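PDB 5OLT: cellulose biosynthesis protein BcsG from Salmonella typhimurium LT2, which is required for cellulose biosynthesis and is represented here by its extramembrane, zinc-binding domain of the alkaline phosphatase family. Local coordinates for residues I107-A112 and A211-L216; L132-A137 and F141-M146. All blocks are in the same frame, centred on the assembly; numbering follows the deposited sequence.

From the N terminus, helix 102-110 is the first of the joined parts and its end opens contact 1; helix 132-138 follows, turning within three residues into strand 142-147. That turn closes contact 2, a short local loop. Strand 210-216 returns only after a further 62 residues to meet residues 107-112, closing a loop with 98 residues between its ends; contact 2 is nested inside it. The two strands are parallel neighbours at one side of the mixed sheet, joined by probable hydrogen bonds from Ala211 N to Thr142 O (2.7 Å) and Met146 N to Phe213 O (2.9 Å). Together they place two helices against that sheet; the centres of the two contacts lie about 9 Å apart.

Contact 1. Residues I107-A112 and A211-L216; sequences IRLLRA and ATFFNL
Phe213 meets Leu109 and Leu110 with its ring, and these three buried residues make up the whole contact: no hydrogen bond crosses it, and the two segments bury 138 Å² between them. Strand 210-216 enters at Ala211, whose side chain lies against Phe133 and Leu136 of helix 132-138, while Thr212 OG1 is hydrogen-bonded to Trp198 NE1. At Phe213 the side chain turns toward helix 102-110, with CG anti to the backbone N (chi1 -178°) and the ring carried outward. Together with Leu110 it fills the 8.6 Å between Phe213 CA and Leu110 CA.

Two successive leucines at the end of the helix meet the ring in different ways. Leu110 comes over one face: its CD2 stands 4.1 Å from the ring centroid and 18° off the normal, a CH-pi contact displaced toward the rim, with Phe213 CD1 the nearest ring atom at 3.9 Å. Leu109 instead brings CD2 to the edge in the ring plane, 3.6 Å from Phe213 CE1. One methyl thus covers a face while the other abuts the rim, restricting the ring from two directions.

This is helix-on-sheet packing inside the alpha/beta fold of the alkaline phosphatase family. The helix starts at the zinc ligand Ser102, and the Phe213 side chain is about 10 Å from the metal. Further along the strand, Asn215 ND2 hydrogen-bonds OE2 of Glu266, another zinc ligand, which makes Asn215 a second-shell residue. Leu216, at the segment's end, rests against Ile64 of the adjoining strand 60-66.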
loop_
_atom_site.group_PDB
_atom_site.type_symbol
_atom_site.label_atom_id
_atom_site.label_comp_id
_atom_site.label_asym_id
_atom_site.label_seq_id
_atom_site.Cartn_x
_atom_site.Cartn_y
_atom_site.Cartn_z
ATOM N N ILE A 107 -8.253 3.747 -3.443
ATOM C CA ILE A 107 -8.367 3.724 -4.889
ATOM C C ILE A 107 -6.978 3.610 -5.538
ATOM O O ILE A 107 -6.802 2.841 -6.487
ATOM C CB ILE A 107 -9.080 4.999 -5.407
ATOM C CG1 ILE A 107 -10.502 5.104 -4.812
ATOM C CG2 ILE A 107 -9.213 4.941 -6.932
ATOM C CD1 ILE A 107 -11.082 6.499 -4.996
ATOM N N ARG A 108 -5.983 4.346 -5.025
ATOM C CA ARG A 108 -4.636 4.268 -5.581
ATOM C C ARG A 108 -4.096 2.827 -5.474
ATOM O O ARG A 108 -3.491 2.320 -6.404
ATOM C CB ARG A 108 -3.718 5.256 -4.891
ATOM C CG ARG A 108 -4.016 6.703 -5.276
ATOM C CD ARG A 108 -3.065 7.697 -4.610
ATOM N NE ARG A 108 -3.361 9.072 -5.066
ATOM C CZ ARG A 108 -3.032 9.554 -6.270
ATOM N NH1 ARG A 108 -2.322 8.838 -7.144
ATOM N NH2 ARG A 108 -3.435 10.793 -6.613
ATOM N N LEU A 109 -4.293 2.194 -4.327
ATOM C CA LEU A 109 -3.837 0.818 -4.154
ATOM C C LEU A 109 -4.580 -0.146 -5.084
ATOM O O LEU A 109 -3.955 -1.026 -5.699
ATOM C CB LEU A 109 -4.065 0.403 -2.688
ATOM C CG LEU A 109 -3.736 -1.054 -2.294
ATOM C CD1 LEU A 109 -2.351 -1.510 -2.705
ATOM C CD2 LEU A 109 -3.869 -1.156 -0.794
ATOM N N LEU A 110 -5.899 0.030 -5.220
ATOM C CA LEU A 110 -6.674 -0.829 -6.117
ATOM C C LEU A 110 -6.289 -0.621 -7.588
ATOM O O LEU A 110 -6.401 -1.553 -8.397
ATOM C CB LEU A 110 -8.198 -0.692 -5.873
ATOM C CG LEU A 110 -8.573 -1.191 -4.469
ATOM C CD1 LEU A 110 -9.945 -0.693 -4.099
ATOM C CD2 LEU A 110 -8.518 -2.706 -4.378
ATOM N N ARG A 111 -5.707 0.544 -7.896
ATOM C CA ARG A 111 -5.229 0.832 -9.247
ATOM C C ARG A 111 -3.699 0.681 -9.343
ATOM O O ARG A 111 -3.040 1.315 -10.166
ATOM C CB ARG A 111 -5.693 2.212 -9.702
ATOM C CG ARG A 111 -7.199 2.331 -9.829
ATOM C CD ARG A 111 -7.584 3.696 -10.377
ATOM N NE ARG A 111 -9.035 3.825 -10.369
ATOM C CZ ARG A 111 -9.674 4.846 -10.925
ATOM N NH1 ARG A 111 -8.969 5.789 -11.567
ATOM N NH2 ARG A 111 -11.011 4.852 -10.883
ATOM N N ALA A 112 -3.118 -0.237 -8.527
ATOM C CA ALA A 112 -1.662 -0.347 -8.434
ATOM C C ALA A 112 -0.946 -0.773 -9.735
ATOM O O ALA A 112 0.275 -0.625 -9.802
ATOM C CB ALA A 112 -1.274 -1.347 -7.343
ATOM N N ALA A 211 -7.662 -13.624 -4.000
ATOM C CA ALA A 211 -7.024 -12.330 -3.743
ATOM C C ALA A 211 -8.002 -11.540 -2.911
ATOM O O ALA A 211 -9.136 -11.318 -3.320
ATOM C CB ALA A 211 -6.701 -11.605 -5.040
ATOM N N THR A 212 -7.555 -11.103 -1.736
ATOM C CA THR A 212 -8.391 -10.426 -0.766
ATOM C C THR A 212 -7.841 -9.041 -0.475
ATOM O O THR A 212 -6.644 -8.881 -0.206
ATOM C CB THR A 212 -8.442 -11.246 0.550
ATOM O OG1 THR A 212 -9.008 -12.507 0.256
ATOM C CG2 THR A 212 -9.283 -10.568 1.598
ATOM N N PHE A 213 -8.744 -8.052 -0.505
ATOM C CA PHE A 213 -8.478 -6.700 -0.046
ATOM C C PHE A 213 -9.085 -6.529 1.331
ATOM O O PHE A 213 -10.311 -6.685 1.505
ATOM C CB PHE A 213 -9.083 -5.690 -1.029
ATOM C CG PHE A 213 -8.812 -4.264 -0.666
ATOM C CD1 PHE A 213 -7.511 -3.763 -0.797
ATOM C CD2 PHE A 213 -9.817 -3.437 -0.195
ATOM C CE1 PHE A 213 -7.244 -2.427 -0.475
ATOM C CE2 PHE A 213 -9.553 -2.078 0.159
ATOM C CZ PHE A 213 -8.251 -1.606 0.022
ATOM N N PHE A 214 -8.235 -6.221 2.311
ATOM C CA PHE A 214 -8.673 -6.099 3.696
ATOM C C PHE A 214 -8.339 -4.697 4.212
ATOM O O PHE A 214 -7.158 -4.339 4.230
ATOM C CB PHE A 214 -7.950 -7.187 4.529
ATOM C CG PHE A 214 -8.200 -7.166 6.033
ATOM C CD1 PHE A 214 -9.346 -6.580 6.634
ATOM C CD2 PHE A 214 -7.249 -7.770 6.885
ATOM C CE1 PHE A 214 -9.530 -6.601 8.009
ATOM C CE2 PHE A 214 -7.457 -7.797 8.267
ATOM C CZ PHE A 214 -8.580 -7.212 8.835
ATOM N N ASN A 215 -9.359 -3.910 4.595
ATOM C CA ASN A 215 -9.119 -2.562 5.099
ATOM C C ASN A 215 -9.382 -2.488 6.608
ATOM O O ASN A 215 -10.385 -3.001 7.094
ATOM C CB ASN A 215 -9.969 -1.520 4.342
ATOM C CG ASN A 215 -9.659 -0.122 4.792
ATOM O OD1 ASN A 215 -10.360 0.431 5.635
ATOM N ND2 ASN A 215 -8.602 0.473 4.223
ATOM N N LEU A 216 -8.427 -1.893 7.328
ATOM C CA LEU A 216 -8.397 -1.866 8.794
ATOM C C LEU A 216 -8.388 -0.453 9.341
ATOM O O LEU A 216 -7.510 0.329 8.998
ATOM C CB LEU A 216 -7.104 -2.550 9.337
ATOM C CG LEU A 216 -6.942 -4.017 9.067
ATOM C CD1 LEU A 216 -6.510 -4.239 7.631
ATOM C CD2 LEU A 216 -5.906 -4.603 10.016
#

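Contact 2. Residues L132-A137 and F141-M146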
loop_
_atom_site.group_PDB
_atom_site.type_symbol
_atom_site.label_atom_id
_atom_site.label_comp_id
_atom_site.label_asym_id
_atom_site.label_seq_id
_atom_site.Cartn_x
_atom_site.Cartn_y
_atom_site.Cartn_z
ATOM N N LEU A 132 -5.564 -3.893 -10.066
ATOM C CA LEU A 132 -4.797 -5.068 -9.662
ATOM C C LEU A 132 -5.685 -6.314 -9.456
ATOM O O LEU A 132 -5.340 -7.432 -9.935
ATOM C CB LEU A 132 -4.048 -4.738 -8.361
ATOM C CG LEU A 132 -3.294 -5.886 -7.673
ATOM C CD1 LEU A 132 -2.168 -6.380 -8.605
ATOM C CD2 LEU A 132 -2.766 -5.383 -6.314
ATOM N N PHE A 133 -6.780 -6.159 -8.726
ATOM C CA PHE A 133 -7.662 -7.284 -8.416
ATOM C C PHE A 133 -8.406 -7.783 -9.649
ATOM O O PHE A 133 -8.720 -8.979 -9.725
ATOM C CB PHE A 133 -8.593 -6.976 -7.232
ATOM C CG PHE A 133 -7.867 -6.948 -5.918
ATOM C CD1 PHE A 133 -7.174 -5.811 -5.505
ATOM C CD2 PHE A 133 -7.856 -8.079 -5.106
ATOM C CE1 PHE A 133 -6.474 -5.807 -4.294
ATOM C CE2 PHE A 133 -7.182 -8.080 -3.888
ATOM C CZ PHE A 133 -6.482 -6.957 -3.484
ATOM N N ASP A 134 -8.651 -6.900 -10.628
ATOM C CA ASP A 134 -9.265 -7.366 -11.885
ATOM C C ASP A 134 -8.290 -8.171 -12.706
ATOM O O ASP A 134 -8.672 -9.175 -13.319
ATOM C CB ASP A 134 -9.758 -6.179 -12.683
ATOM C CG ASP A 134 -11.060 -5.640 -12.158
ATOM O OD1 ASP A 134 -11.742 -6.335 -11.352
ATOM O OD2 ASP A 134 -11.417 -4.511 -12.567
ATOM N N ASN A 135 -7.028 -7.744 -12.719
ATOM C CA ASN A 135 -5.972 -8.497 -13.385
ATOM C C ASN A 135 -5.901 -9.893 -12.773
ATOM O O ASN A 135 -5.759 -10.883 -13.499
ATOM C CB ASN A 135 -4.618 -7.774 -13.258
ATOM C CG ASN A 135 -4.576 -6.473 -14.067
ATOM O OD1 ASN A 135 -5.222 -6.360 -15.123
ATOM N ND2 ASN A 135 -3.838 -5.495 -13.587
ATOM N N LEU A 136 -6.005 -9.981 -11.445
ATOM C CA LEU A 136 -5.972 -11.299 -10.815
ATOM C C LEU A 136 -7.241 -12.101 -11.063
ATOM O O LEU A 136 -7.167 -13.324 -11.320
ATOM C CB LEU A 136 -5.704 -11.128 -9.320
ATOM C CG LEU A 136 -4.314 -10.563 -9.045
ATOM C CD1 LEU A 136 -4.256 -10.173 -7.569
ATOM C CD2 LEU A 136 -3.194 -11.555 -9.415
ATOM N N ALA A 137 -8.403 -11.424 -11.064
ATOM C CA ALA A 137 -9.676 -12.135 -11.319
ATOM C C ALA A 137 -9.647 -12.794 -12.692
ATOM O O ALA A 137 -10.116 -13.935 -12.845
ATOM C CB ALA A 137 -10.866 -11.210 -11.221
ATOM N N PHE A 141 -8.163 -15.832 -9.953
ATOM C CA PHE A 141 -8.168 -15.578 -8.513
ATOM C C PHE A 141 -9.543 -15.074 -8.069
ATOM O O PHE A 141 -10.013 -14.021 -8.551
ATOM C CB PHE A 141 -7.125 -14.525 -8.115
ATOM C CG PHE A 141 -5.692 -14.968 -8.258
ATOM C CD1 PHE A 141 -5.082 -15.084 -9.516
ATOM C CD2 PHE A 141 -4.919 -15.226 -7.114
ATOM C CE1 PHE A 141 -3.749 -15.460 -9.639
ATOM C CE2 PHE A 141 -3.584 -15.615 -7.247
ATOM C CZ PHE A 141 -2.998 -15.743 -8.506
ATOM N N THR A 142 -10.162 -15.777 -7.130
ATOM C CA THR A 142 -11.416 -15.367 -6.518
ATOM C C THR A 142 -11.158 -14.056 -5.762
ATOM O O THR A 142 -10.169 -13.961 -5.042
ATOM C CB THR A 142 -11.862 -16.482 -5.561
ATOM O OG1 THR A 142 -12.114 -17.662 -6.337
ATOM C CG2 THR A 142 -13.150 -16.139 -4.822
ATOM N N GLN A 143 -12.037 -13.081 -5.895
ATOM C CA GLN A 143 -11.877 -11.775 -5.261
ATOM C C GLN A 143 -12.683 -11.693 -3.985
ATOM O O GLN A 143 -13.828 -12.135 -3.919
ATOM C CB GLN A 143 -12.351 -10.712 -6.264
ATOM C CG GLN A 143 -12.155 -9.265 -5.858
ATOM C CD GLN A 143 -12.677 -8.352 -6.959
ATOM O OE1 GLN A 143 -13.820 -7.849 -6.899
ATOM N NE2 GLN A 143 -11.875 -8.181 -7.992
ATOM N N HIS A 144 -12.066 -11.159 -2.927
ATOM C CA HIS A 144 -12.746 -10.987 -1.647
ATOM C C HIS A 144 -12.481 -9.588 -1.135
ATOM O O HIS A 144 -11.377 -9.049 -1.305
ATOM C CB HIS A 144 -12.286 -11.996 -0.573
ATOM C CG HIS A 144 -12.560 -13.434 -0.906
ATOM N ND1 HIS A 144 -13.830 -13.964 -0.908
ATOM C CD2 HIS A 144 -11.722 -14.471 -1.151
ATOM C CE1 HIS A 144 -13.768 -15.254 -1.189
ATOM N NE2 HIS A 144 -12.501 -15.586 -1.355
ATOM N N LEU A 145 -13.487 -9.037 -0.479
ATOM C CA LEU A 145 -13.381 -7.753 0.202
ATOM C C LEU A 145 -13.732 -8.001 1.653
ATOM O O LEU A 145 -14.781 -8.539 1.948
ATOM C CB LEU A 145 -14.376 -6.798 -0.433
ATOM C CG LEU A 145 -14.523 -5.438 0.235
ATOM C CD1 LEU A 145 -13.193 -4.671 0.191
ATOM C CD2 LEU A 145 -15.645 -4.666 -0.461
ATOM N N MET A 146 -12.850 -7.530 2.533
ATOM C CA MET A 146 -12.952 -7.752 3.944
ATOM C C MET A 146 -12.645 -6.448 4.638
ATOM O O MET A 146 -11.729 -5.712 4.202
ATOM C CB MET A 146 -11.889 -8.798 4.303
ATOM C CG MET A 146 -12.007 -9.377 5.675
ATOM S SD MET A 146 -11.153 -10.971 5.703
ATOM C CE MET A 146 -9.449 -10.515 5.878
HETATM O O HOH W 1 -9.298 -11.036 -7.690
HETATM O O HOH W 2 -11.953 -5.709 -8.945
#
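Leu136 and Phe141 meet at an oblique angle, with the CD2 methyl of Leu136 over one face of the ring. Leu136 CD2 sits 4.1 Å from the Phe141 ring centroid, 17° off the normal, in a CH-pi contact shifted toward the rim. Lower down, the stems touch, with Leu136 CB 3.9 Å from Phe141 CB. The backbone ties the same pair: Phe141 N donates to Leu136 O at 3.0 Å with an N-H...O angle of 161°, the donor standing above the carbonyl plane. Its i+5 to i span is consistent with the 6→1 bond of a Schellman motif, though this bond alone does not establish one. One residue on, Ala137 CA makes a CA-H...O contact with Phe141 O at 3.4 Å.

Gln143 reaches back toward the helix, stretched straight out from the strand with chi1 (-175°) and chi2 both near 180°, and brings NE2 alongside Phe133 CB at 3.6 Å. Its other amide atom, OE1, is held by Ser168 OG, which limits rotation of the amide. A water donates to both Phe133 O (3.0 Å) and Phe141 O (3.2 Å), bridging the two backbones.

Beyond the pair, Phe133 and Leu136 pack against strands 60-66 and 210-216, and Phe59 meets Phe141 edge-to-face. In one conformer of each, His144 and Met146 touch helix 191-203, so the outermost strand 142-147 has helix 132-138 against one face and helix 191-203 against the other.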